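Local coordinates for protein pantothenate kinase (Coxiella burnetii, PDB 3TQC) that catalyses the ATP-dependent phosphorylation of pantothenate to 4'-phosphopantothenate, the first step of coenzyme A biosynthesis, at residues S51-E54 and V55-Y59; Q18-R21 and Q22-G25. All blocks are in the same frame, centred on the assembly; numbering follows the deposited sequence.

Contact 1 (S51-E54 and V55-Y59); sequences SLKE and VTEIY
Leu52 O takes two hydrogen bonds from Thr56, one from the backbone N at 2.8 Å and one from the side-chain OG1 at 2.7 Å, the two donors lying on opposite faces of the carbonyl plane. Thr56 can return to the preceding turn in this way because OG1 stands beside its own backbone N, anti to the carbonyl carbon (chi1 -57°). This is the first turn of helix 52-84, N-capped by Ser51, whose OG accepts from Glu54 N. One residue further along, Lys53 curls its last bond so that NZ meets Glu57 OE2 at 2.6 Å, on its syn side but 28° out of the carboxylate plane, an i to i+4 salt bridge. Glu54 O accepts from Ile58 N at 2.9 Å and only weakly from Tyr59 N at 3.4 Å, as the helix widens into a pi-type turn. The Glu54 chain bends at CB-CG (chi2 74°), which sets OE2 3.6 Å from Ile58 CG1; OE2 receives a water at 2.5 Å that in turn accepts from Tyr59 OH, while Arg21 forms a salt bridge with OE1 and Ile313 N bonds to OE2. Tyr59 packs on helix 105-116, and both Ile58 and Tyr59 lean on strand 313-319.

Contact 2 (Q18-R21 and Q22-G25); sequences QFNR and QQWG
Asn20 and Gln23 exchange hydrogen bonds in both directions, a capping box in which glutamine supplies the returning acceptor. Asn20 is the N-cap of helix 21-25, where strand 16-20, outermost in the main sheet of this chain, turns directly into a helix. Its OD1 accepts from Gln23 N at 2.7 Å with the N-H aimed almost straight at the oxygen (165°), and Gln23 OE1 accepts from Asn20 N at 2.9 Å, the donor tilted 22° from the plane of the glutamine carbonyl. The asparagine CG sits between backbone N and carbonyl carbon (chi1 63°), which folds OD1 over the first turn, and the two side-chain amides end up stacked, their planes close to parallel. Helical bonding begins at once: Trp24 N reaches Asn20 O at 2.9 Å, and Gly25 N bonds to Arg21 O.

Trp24 directs the edge of its six-membered ring at a face of Phe19 in a T-shaped stack, the ring centroids 5.2 Å apart. Leu84 of the second subunit packs on both aromatic residues, and Lys86 of that subunit makes a cation-pi contact with Phe19, so the pair belongs to the subunit interface. The closest approach within the stack is Trp24 CE3, poised 3.8 Å from Phe19 CG and offset toward the rim of the phenyl ring.

Overall arrangement
Contacts 1 and 2 are two capped helix starts, their centres 13 Å apart, joined mainly by Arg21. From contact 2 its guanidinium spans two acidic residues of contact 1: NH1 lies 2.8 Å from Glu54 OE1 and NH2 2.8 Å from Glu57 OE1, and NH1 also bonds to Ile313 O of strand 313-319. Trp24 NE1 adds a hydrogen bond to Ile58 O. The two contacts differ in surroundings: in contact 1 the side chain of Tyr59 comes within about 4 Å of bound ADP and lies about 7 Å from Gly104 of the P-loop, whereas contact 2 faces the second subunit, with the Arg21 side chain about 9 Å from ADP.

Contact 1 (S51-E54 and V55-Y59)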
loop_
_atom_site.group_PDB
_atom_site.type_symbol
_atom_site.label_atom_id
_atom_site.label_comp_id
_atom_site.label_asym_id
_atom_site.label_seq_id
_atom_site.Cartn_x
_atom_site.Cartn_y
_atom_site.Cartn_z
ATOM N N SER B 51 -31.323 -3.293 7.136
ATOM C CA SER B 51 -32.065 -4.371 7.822
ATOM C C SER B 51 -31.264 -4.930 9.020
ATOM O O SER B 51 -30.031 -4.981 9.008
ATOM C CB SER B 51 -32.488 -5.503 6.857
ATOM O OG SER B 51 -31.435 -6.450 6.696
ATOM N N LEU B 52 -32.001 -5.329 10.046
ATOM C CA LEU B 52 -31.448 -5.899 11.265
ATOM C C LEU B 52 -30.644 -7.170 10.987
ATOM O O LEU B 52 -29.590 -7.397 11.565
ATOM C CB LEU B 52 -32.598 -6.208 12.232
ATOM C CG LEU B 52 -32.249 -6.880 13.555
ATOM C CD1 LEU B 52 -31.231 -6.039 14.309
ATOM C CD2 LEU B 52 -33.499 -7.101 14.384
ATOM N N LYS B 53 -31.176 -7.993 10.089
ATOM C CA LYS B 53 -30.573 -9.260 9.722
ATOM C C LYS B 53 -29.183 -9.048 9.179
ATOM O O LYS B 53 -28.214 -9.624 9.685
ATOM C CB LYS B 53 -31.440 -9.963 8.676
ATOM C CG LYS B 53 -30.973 -11.341 8.316
ATOM C CD LYS B 53 -31.933 -12.019 7.341
ATOM C CE LYS B 53 -31.408 -13.380 6.969
ATOM N NZ LYS B 53 -31.350 -14.244 8.168
ATOM N N GLU B 54 -29.097 -8.196 8.166
ATOM C CA GLU B 54 -27.848 -7.945 7.459
ATOM C C GLU B 54 -26.814 -7.295 8.373
ATOM O O GLU B 54 -25.637 -7.658 8.327
ATOM C CB GLU B 54 -28.120 -7.071 6.222
ATOM C CG GLU B 54 -26.933 -6.797 5.332
ATOM C CD GLU B 54 -26.496 -7.981 4.471
ATOM O OE1 GLU B 54 -27.118 -9.050 4.517
ATOM O OE2 GLU B 54 -25.493 -7.826 3.756
ATOM N N VAL B 55 -27.254 -6.354 9.208
ATOM C CA VAL B 55 -26.374 -5.732 10.193
ATOM C C VAL B 55 -25.867 -6.766 11.181
ATOM O O VAL B 55 -24.670 -6.798 11.497
ATOM C CB VAL B 55 -27.088 -4.647 11.031
ATOM C CG1 VAL B 55 -26.175 -4.180 12.156
ATOM C CG2 VAL B 55 -27.504 -3.473 10.175
ATOM N N THR B 56 -26.770 -7.603 11.684
ATOM C CA THR B 56 -26.392 -8.576 12.679
ATOM C C THR B 56 -25.449 -9.633 12.094
ATOM O O THR B 56 -24.461 -9.988 12.719
ATOM C CB THR B 56 -27.607 -9.277 13.311
ATOM O OG1 THR B 56 -28.487 -8.301 13.880
ATOM C CG2 THR B 56 -27.152 -10.228 14.406
ATOM N N GLU B 57 -25.760 -10.115 10.893
ATOM C CA GLU B 57 -25.085 -11.275 10.332
ATOM C C GLU B 57 -23.790 -10.888 9.629
ATOM O O GLU B 57 -22.835 -11.640 9.688
ATOM C CB GLU B 57 -26.007 -12.047 9.374
ATOM C CG GLU B 57 -27.117 -12.861 10.056
ATOM C CD GLU B 57 -28.047 -13.561 9.046
ATOM O OE1 GLU B 57 -27.754 -13.514 7.825
ATOM O OE2 GLU B 57 -29.066 -14.150 9.462
ATOM N N ILE B 58 -23.740 -9.721 9.001
ATOM C CA ILE B 58 -22.557 -9.318 8.242
ATOM C C ILE B 58 -21.756 -8.218 8.928
ATOM O O ILE B 58 -20.590 -8.410 9.251
ATOM C CB ILE B 58 -22.929 -8.849 6.828
ATOM C CG1 ILE B 58 -23.706 -9.936 6.075
ATOM C CG2 ILE B 58 -21.679 -8.500 6.045
ATOM C CD1 ILE B 58 -22.855 -11.131 5.706
ATOM N N TYR B 59 -22.380 -7.070 9.170
ATOM C CA TYR B 59 -21.632 -5.881 9.611
ATOM C C TYR B 59 -21.129 -5.926 11.040
ATOM O O TYR B 59 -20.041 -5.428 11.332
ATOM C CB TYR B 59 -22.442 -4.611 9.320
ATOM C CG TYR B 59 -22.623 -4.496 7.831
ATOM C CD1 TYR B 59 -21.569 -4.107 7.034
ATOM C CD2 TYR B 59 -23.816 -4.869 7.214
ATOM C CE1 TYR B 59 -21.694 -4.041 5.667
ATOM C CE2 TYR B 59 -23.950 -4.802 5.846
ATOM C CZ TYR B 59 -22.878 -4.386 5.079
ATOM O OH TYR B 59 -22.985 -4.314 3.717
HETATM O O HOH W 1 -25.233 -5.552 2.846
#

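Contact 2 (Q18-R21 and Q22-G25)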
loop_
_atom_site.group_PDB
_atom_site.type_symbol
_atom_site.label_atom_id
_atom_site.label_comp_id
_atom_site.label_asym_id
_atom_site.label_seq_id
_atom_site.Cartn_x
_atom_site.Cartn_y
_atom_site.Cartn_z
ATOM N N GLN B 18 -11.778 -16.664 1.381
ATOM C CA GLN B 18 -13.062 -16.484 0.745
ATOM C C GLN B 18 -14.133 -17.042 1.649
ATOM O O GLN B 18 -13.931 -18.084 2.233
ATOM C CB GLN B 18 -13.058 -17.199 -0.604
ATOM C CG GLN B 18 -12.434 -16.311 -1.659
ATOM C CD GLN B 18 -11.981 -17.048 -2.882
ATOM O OE1 GLN B 18 -12.763 -17.733 -3.514
ATOM N NE2 GLN B 18 -10.698 -16.895 -3.231
ATOM N N PHE B 19 -15.250 -16.322 1.759
ATOM C CA PHE B 19 -16.415 -16.754 2.544
ATOM C C PHE B 19 -17.694 -16.542 1.754
ATOM O O PHE B 19 -17.950 -15.444 1.284
ATOM C CB PHE B 19 -16.577 -15.913 3.821
ATOM C CG PHE B 19 -15.356 -15.817 4.669
ATOM C CD1 PHE B 19 -15.231 -16.595 5.811
ATOM C CD2 PHE B 19 -14.361 -14.904 4.371
ATOM C CE1 PHE B 19 -14.100 -16.477 6.634
ATOM C CE2 PHE B 19 -13.223 -14.784 5.181
ATOM C CZ PHE B 19 -13.086 -15.575 6.301
ATOM N N ASN B 20 -18.516 -17.563 1.618
ATOM C CA ASN B 20 -19.906 -17.323 1.255
ATOM C C ASN B 20 -20.637 -16.896 2.540
ATOM O O ASN B 20 -20.029 -16.784 3.610
ATOM C CB ASN B 20 -20.540 -18.556 0.620
ATOM C CG ASN B 20 -20.609 -19.744 1.571
ATOM O OD1 ASN B 20 -20.588 -19.585 2.793
ATOM N ND2 ASN B 20 -20.686 -20.941 1.004
ATOM N N ARG B 21 -21.933 -16.669 2.446
ATOM C CA ARG B 21 -22.682 -16.190 3.594
ATOM C C ARG B 21 -22.663 -17.165 4.778
ATOM O O ARG B 21 -22.508 -16.744 5.923
ATOM C CB ARG B 21 -24.124 -15.872 3.198
ATOM C CG ARG B 21 -24.534 -14.528 3.726
ATOM C CD ARG B 21 -26.000 -14.323 3.596
ATOM N NE ARG B 21 -26.497 -13.527 4.714
ATOM C CZ ARG B 21 -26.495 -12.202 4.781
ATOM N NH1 ARG B 21 -26.011 -11.460 3.787
ATOM N NH2 ARG B 21 -27.000 -11.617 5.862
ATOM N N GLN B 22 -22.822 -18.457 4.504
ATOM C CA GLN B 22 -22.763 -19.477 5.565
ATOM C C GLN B 22 -21.416 -19.398 6.275
ATOM O O GLN B 22 -21.340 -19.395 7.510
ATOM C CB GLN B 22 -22.983 -20.893 4.999
ATOM C CG GLN B 22 -23.291 -21.980 6.041
ATOM C CD GLN B 22 -22.052 -22.536 6.776
ATOM O OE1 GLN B 22 -20.961 -22.689 6.195
ATOM N NE2 GLN B 22 -22.226 -22.855 8.059
ATOM N N GLN B 23 -20.352 -19.327 5.493
ATOM C CA GLN B 23 -19.012 -19.355 6.060
ATOM C C GLN B 23 -18.780 -18.119 6.915
ATOM O O GLN B 23 -18.238 -18.214 8.004
ATOM C CB GLN B 23 -17.970 -19.474 4.952
ATOM C CG GLN B 23 -17.716 -20.904 4.524
ATOM C CD GLN B 23 -17.208 -21.016 3.101
ATOM O OE1 GLN B 23 -17.135 -20.026 2.371
ATOM N NE2 GLN B 23 -16.869 -22.237 2.691
ATOM N N TRP B 24 -19.224 -16.966 6.430
ATOM C CA TRP B 24 -19.106 -15.730 7.197
ATOM C C TRP B 24 -19.847 -15.811 8.537
ATOM O O TRP B 24 -19.374 -15.257 9.536
ATOM C CB TRP B 24 -19.617 -14.537 6.383
ATOM C CG TRP B 24 -19.323 -13.243 7.038
ATOM C CD1 TRP B 24 -20.203 -12.440 7.697
ATOM C CD2 TRP B 24 -18.041 -12.611 7.145
ATOM N NE1 TRP B 24 -19.551 -11.336 8.184
ATOM C CE2 TRP B 24 -18.221 -11.428 7.875
ATOM C CE3 TRP B 24 -16.759 -12.947 6.710
ATOM C CZ2 TRP B 24 -17.174 -10.572 8.166
ATOM C CZ3 TRP B 24 -15.722 -12.092 6.988
ATOM C CH2 TRP B 24 -15.931 -10.916 7.708
ATOM N N GLY B 25 -20.999 -16.486 8.542
ATOM C CA GLY B 25 -21.784 -16.723 9.762
ATOM C C GLY B 25 -21.238 -17.788 10.700
ATOM O O GLY B 25 -21.698 -17.906 11.834
#